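Local atomic coordinates of nucleoporin NUP159 (Saccharomyces cerevisiae, PDB entry 1XIP), a protein that forms part of the nuclear pore complex and functions in mRNA export, its N-terminal beta-propeller domain tethering the helicase Dbp5 to the pore. Residues 221-233 / 243-255. Residues are numbered along the deposited sequence; the frame is centred on the assembly and turned at random.
Sequences ILSPQDFLAVFGN and SYDQKMYIIKHID
Phe231 and Tyr249 show how two antiparallel strands, paired residue by residue through their backbones, sort their side chains onto two faces. Their rings cross at about a right angle, Tyr249 CD2 reaching the edge of the Phe231 ring, in its plane, 3.9 Å from Phe231 CD2. On the same face Ile251 CD1 lies 3.8 Å from Ala229 CB, and Phe184 of the neighbouring sheet touches Ala229, Phe231 and Ile251. On the other face the selenomethionine Met248 runs alongside Val230, its chain bent at chi2 and chi3 (both -77°), which brings CE to 3.7 Å from Val230 CG2. Further along, Ile250 CD1 meets Leu222 CD1 at 4.0 Å, the two side chains nearly perpendicular. Between the faces the backbone ladder is regular, as in the bond of 2.9 Å from Ala229 N to Tyr249 O.

Beyond Gly232 a side chain joins the backbone: Asn233 N still bonds to Asp245 O, and CG is set between Asn233 N and its carbonyl carbon (chi1 56°). This turns OD1 to accept a straight bond from Asp245 N, 2.9 Å away, the donor standing above the amide plane; ND2 adds a weak bond to Ser243 O. Were the amide replaced by the methyl of an alanine, Asp245 N would probably lose this acceptor and Ser243 O its weak donor, the backbone bond remaining. Strands 226-232 and 246-254 are adjacent central strands of one blade of the Nup159 beta-propeller.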
loop_
_atom_site.group_PDB
_atom_site.type_symbol
_atom_site.label_atom_id
_atom_site.label_comp_id
_atom_site.label_asym_id
_atom_site.label_seq_id
_atom_site.Cartn_x
_atom_site.Cartn_y
_atom_site.Cartn_z
ATOM N N ILE A 221 5.436 8.633 1.721
ATOM C CA ILE A 221 5.391 9.831 2.538
ATOM C C ILE A 221 4.908 9.443 3.924
ATOM O O ILE A 221 3.787 8.933 4.075
ATOM C CB ILE A 221 4.416 10.836 1.932
ATOM C CG1 ILE A 221 4.860 11.230 0.523
ATOM C CG2 ILE A 221 4.279 12.031 2.832
ATOM C CD1 ILE A 221 3.867 12.089 -0.238
ATOM N N LEU A 222 5.743 9.664 4.936
ATOM C CA LEU A 222 5.340 9.371 6.313
ATOM C C LEU A 222 4.865 10.645 6.995
ATOM O O LEU A 222 4.029 10.606 7.894
ATOM C CB LEU A 222 6.480 8.731 7.113
ATOM C CG LEU A 222 7.086 7.418 6.613
ATOM C CD1 LEU A 222 8.368 7.121 7.362
ATOM C CD2 LEU A 222 6.121 6.255 6.736
ATOM N N SER A 223 5.424 11.766 6.556
ATOM C CA SER A 223 5.059 13.106 7.019
ATOM C C SER A 223 5.541 14.050 5.929
ATOM O O SER A 223 6.280 13.625 5.046
ATOM C CB SER A 223 5.736 13.430 8.357
ATOM O OG SER A 223 7.025 14.004 8.162
ATOM N N PRO A 224 5.141 15.318 5.962
ATOM C CA PRO A 224 5.618 16.275 4.949
ATOM C C PRO A 224 7.159 16.341 4.886
ATOM O O PRO A 224 7.694 16.783 3.867
ATOM C CB PRO A 224 5.031 17.600 5.419
ATOM C CG PRO A 224 3.843 17.208 6.241
ATOM C CD PRO A 224 4.226 15.950 6.931
ATOM N N GLN A 225 7.835 15.870 5.944
ATOM C CA GLN A 225 9.301 15.902 6.044
ATOM C C GLN A 225 10.039 14.548 5.889
ATOM O O GLN A 225 11.190 14.506 5.418
ATOM C CB GLN A 225 9.714 16.568 7.355
ATOM C CG GLN A 225 9.958 18.054 7.180
ATOM C CD GLN A 225 9.901 18.821 8.479
ATOM O OE1 GLN A 225 10.935 19.032 9.131
ATOM N NE2 GLN A 225 8.696 19.265 8.856
ATOM N N ASP A 226 9.379 13.460 6.295
ATOM C CA ASP A 226 9.949 12.115 6.205
ATOM C C ASP A 226 9.498 11.339 4.972
ATOM O O ASP A 226 8.383 11.519 4.476
ATOM C CB ASP A 226 9.592 11.278 7.436
ATOM C CG ASP A 226 9.658 12.063 8.735
ATOM O OD1 ASP A 226 10.198 13.205 8.753
ATOM O OD2 ASP A 226 9.173 11.596 9.801
ATOM N N PHE A 227 10.372 10.459 4.496
ATOM C CA PHE A 227 10.007 9.459 3.508
ATOM C C PHE A 227 10.640 8.125 3.884
ATOM O O PHE A 227 11.628 8.061 4.622
ATOM C CB PHE A 227 10.440 9.862 2.092
ATOM C CG PHE A 227 10.123 11.289 1.728
ATOM C CD1 PHE A 227 8.914 11.612 1.129
ATOM C CD2 PHE A 227 11.047 12.311 1.969
ATOM C CE1 PHE A 227 8.613 12.931 0.784
ATOM C CE2 PHE A 227 10.754 13.641 1.639
ATOM C CZ PHE A 227 9.532 13.948 1.044
ATOM N N LEU A 228 10.051 7.054 3.377
ATOM C CA LEU A 228 10.642 5.746 3.496
ATOM C C LEU A 228 10.880 5.260 2.083
ATOM O O LEU A 228 9.956 5.230 1.271
ATOM C CB LEU A 228 9.681 4.828 4.245
ATOM C CG LEU A 228 10.009 3.397 4.680
ATOM C CD1 LEU A 228 8.988 2.463 4.122
ATOM C CD2 LEU A 228 11.392 2.954 4.319
ATOM N N ALA A 229 12.131 4.919 1.781
ATOM C CA ALA A 229 12.530 4.465 0.444
ATOM C C ALA A 229 13.074 3.058 0.494
ATOM O O ALA A 229 13.707 2.667 1.470
ATOM C CB ALA A 229 13.568 5.393 -0.131
ATOM N N VAL A 230 12.849 2.295 -0.565
ATOM C CA VAL A 230 13.429 0.966 -0.637
ATOM C C VAL A 230 14.181 0.739 -1.938
ATOM O O VAL A 230 13.736 1.164 -3.006
ATOM C CB VAL A 230 12.394 -0.146 -0.408
ATOM C CG1 VAL A 230 13.103 -1.500 -0.274
ATOM C CG2 VAL A 230 11.546 0.139 0.836
ATOM N N PHE A 231 15.340 0.092 -1.821
ATOM C CA PHE A 231 16.174 -0.270 -2.953
ATOM C C PHE A 231 16.473 -1.756 -2.862
ATOM O O PHE A 231 16.660 -2.292 -1.766
ATOM C CB PHE A 231 17.477 0.533 -2.940
ATOM C CG PHE A 231 17.268 2.007 -2.901
ATOM C CD1 PHE A 231 16.983 2.715 -4.071
ATOM C CD2 PHE A 231 17.322 2.694 -1.688
ATOM C CE1 PHE A 231 16.760 4.098 -4.049
ATOM C CE2 PHE A 231 17.093 4.081 -1.639
ATOM C CZ PHE A 231 16.812 4.793 -2.831
ATOM N N GLY A 232 16.512 -2.428 -4.004
ATOM C CA GLY A 232 16.712 -3.861 -4.014
ATOM C C GLY A 232 16.766 -4.398 -5.416
ATOM O O GLY A 232 16.697 -3.638 -6.382
ATOM N N ASN A 233 16.894 -5.715 -5.527
ATOM C CA ASN A 233 17.042 -6.371 -6.815
ATOM C C ASN A 233 15.800 -6.176 -7.663
ATOM O O ASN A 233 14.694 -6.020 -7.137
ATOM C CB ASN A 233 17.356 -7.857 -6.633
ATOM C CG ASN A 233 16.310 -8.582 -5.792
ATOM O OD1 ASN A 233 16.039 -8.210 -4.654
ATOM N ND2 ASN A 233 15.726 -9.629 -6.355
ATOM N N SER A 243 13.918 -14.762 -4.464
ATOM C CA SER A 243 14.533 -14.298 -3.230
ATOM C C SER A 243 14.571 -12.770 -3.335
ATOM O O SER A 243 14.890 -12.250 -4.404
ATOM C CB SER A 243 15.957 -14.860 -3.130
ATOM O OG SER A 243 16.580 -14.521 -1.908
ATOM N N TYR A 244 14.221 -12.053 -2.263
ATOM C CA TYR A 244 14.351 -10.578 -2.266
ATOM C C TYR A 244 15.515 -10.085 -1.414
ATOM O O TYR A 244 15.722 -10.553 -0.286
ATOM C CB TYR A 244 13.052 -9.876 -1.834
ATOM C CG TYR A 244 11.868 -10.189 -2.713
ATOM C CD1 TYR A 244 11.698 -9.555 -3.952
ATOM C CD2 TYR A 244 10.923 -11.123 -2.320
ATOM C CE1 TYR A 244 10.620 -9.853 -4.768
ATOM C CE2 TYR A 244 9.847 -11.436 -3.131
ATOM C CZ TYR A 244 9.699 -10.796 -4.348
ATOM O OH TYR A 244 8.622 -11.110 -5.132
ATOM N N ASP A 245 16.276 -9.147 -1.964
ATOM C CA ASP A 245 17.297 -8.461 -1.207
ATOM C C ASP A 245 17.042 -6.949 -1.245
ATOM O O ASP A 245 17.140 -6.315 -2.297
ATOM C CB ASP A 245 18.691 -8.812 -1.737
ATOM C CG ASP A 245 19.804 -8.038 -1.030
ATOM O OD1 ASP A 245 19.744 -7.910 0.233
ATOM O OD2 ASP A 245 20.764 -7.511 -1.657
ATOM N N GLN A 246 16.711 -6.372 -0.093
ATOM C CA GLN A 246 16.253 -4.988 -0.063
ATOM C C GLN A 246 16.857 -4.150 1.056
ATOM O O GLN A 246 17.075 -4.643 2.160
ATOM C CB GLN A 246 14.734 -4.962 0.055
ATOM C CG GLN A 246 14.022 -5.172 -1.250
ATOM C CD GLN A 246 12.553 -5.440 -1.063
ATOM O OE1 GLN A 246 12.009 -5.146 -0.012
ATOM N NE2 GLN A 246 11.906 -6.007 -2.077
ATOM N N LYS A 247 17.090 -2.875 0.779
ATOM C CA LYS A 247 17.506 -1.944 1.814
ATOM C C LYS A 247 16.496 -0.831 2.019
ATOM O O LYS A 247 16.078 -0.183 1.064
ATOM C CB LYS A 247 18.874 -1.369 1.483
ATOM C CG LYS A 247 19.994 -2.339 1.741
ATOM C CD LYS A 247 21.336 -1.677 1.622
ATOM C CE LYS A 247 22.441 -2.627 2.008
ATOM N NZ LYS A 247 22.513 -2.778 3.486
HETATM N N MSE A 248 16.107 -0.612 3.273
HETATM C CA MSE A 248 15.153 0.452 3.600
HETATM C C MSE A 248 15.805 1.642 4.269
HETATM O O MSE A 248 16.640 1.488 5.153
HETATM C CB MSE A 248 13.997 -0.045 4.468
HETATM C CG MSE A 248 14.067 -1.490 4.858
HETATM SE SE MSE A 248 13.560 -2.716 3.407
HETATM C CE MSE A 248 11.637 -2.500 3.480
ATOM N N TYR A 249 15.395 2.834 3.847
ATOM C CA TYR A 249 15.928 4.060 4.399
ATOM C C TYR A 249 14.820 5.014 4.791
ATOM O O TYR A 249 13.862 5.204 4.051
ATOM C CB TYR A 249 16.863 4.728 3.394
ATOM C CG TYR A 249 18.123 3.944 3.134
ATOM C CD1 TYR A 249 19.286 4.184 3.864
ATOM C CD2 TYR A 249 18.158 2.955 2.156
ATOM C CE1 TYR A 249 20.436 3.463 3.612
ATOM C CE2 TYR A 249 19.291 2.236 1.913
ATOM C CZ TYR A 249 20.428 2.488 2.630
ATOM O OH TYR A 249 21.566 1.748 2.350
ATOM N N ILE A 250 14.955 5.602 5.968
ATOM C CA ILE A 250 14.135 6.723 6.361
ATOM C C ILE A 250 14.866 8.015 5.981
ATOM O O ILE A 250 16.005 8.232 6.373
ATOM C CB ILE A 250 13.873 6.674 7.860
ATOM C CG1 ILE A 250 13.252 5.321 8.270
ATOM C CG2 ILE A 250 13.040 7.880 8.294
ATOM C CD1 ILE A 250 11.758 5.193 8.008
ATOM N N ILE A 251 14.220 8.847 5.186
ATOM C CA ILE A 251 14.784 10.116 4.801
ATOM C C ILE A 251 14.027 11.214 5.529
ATOM O O ILE A 251 12.823 11.377 5.320
ATOM C CB ILE A 251 14.681 10.305 3.292
ATOM C CG1 ILE A 251 15.493 9.233 2.568
ATOM C CG2 ILE A 251 15.154 11.703 2.890
ATOM C CD1 ILE A 251 14.849 8.741 1.267
ATOM N N LYS A 252 14.727 11.932 6.413
ATOM C CA LYS A 252 14.188 13.130 7.067
ATOM C C LYS A 252 14.847 14.302 6.396
ATOM O O LYS A 252 16.080 14.371 6.332
ATOM C CB LYS A 252 14.496 13.150 8.570
ATOM C CG LYS A 252 14.160 11.844 9.312
ATOM C CD LYS A 252 13.981 12.068 10.822
ATOM C CE LYS A 252 13.592 10.763 11.532
ATOM N NZ LYS A 252 13.949 10.720 12.998
ATOM N N HIS A 253 14.030 15.210 5.866
ATOM C CA HIS A 253 14.542 16.380 5.169
ATOM C C HIS A 253 14.434 17.641 6.021
ATOM O O HIS A 253 13.364 18.234 6.129
ATOM C CB HIS A 253 13.825 16.576 3.841
ATOM C CG HIS A 253 14.261 17.796 3.102
ATOM N ND1 HIS A 253 13.476 18.927 3.002
ATOM C CD2 HIS A 253 15.408 18.071 2.436
ATOM C CE1 HIS A 253 14.119 19.844 2.298
ATOM N NE2 HIS A 253 15.294 19.350 1.943
ATOM N N ILE A 254 15.555 18.038 6.623
ATOM C CA ILE A 254 15.636 19.257 7.433
ATOM C C ILE A 254 16.404 20.327 6.672
ATOM O O ILE A 254 17.605 20.158 6.370
ATOM C CB ILE A 254 16.319 18.989 8.826
ATOM C CG1 ILE A 254 15.716 17.757 9.524
ATOM C CG2 ILE A 254 16.213 20.219 9.727
ATOM C CD1 ILE A 254 16.741 16.640 9.846
ATOM N N ASP A 255 15.693 21.409 6.336
ATOM C CA ASP A 255 16.293 22.659 5.822
ATOM C C ASP A 255 17.284 22.526 4.640
ATOM O O ASP A 255 18.487 22.834 4.776
ATOM C CB ASP A 255 16.938 23.459 6.969
ATOM C CG ASP A 255 16.860 24.961 6.747
ATOM O OD1 ASP A 255 15.739 25.468 6.490
ATOM O OD2 ASP A 255 17.867 25.709 6.805
#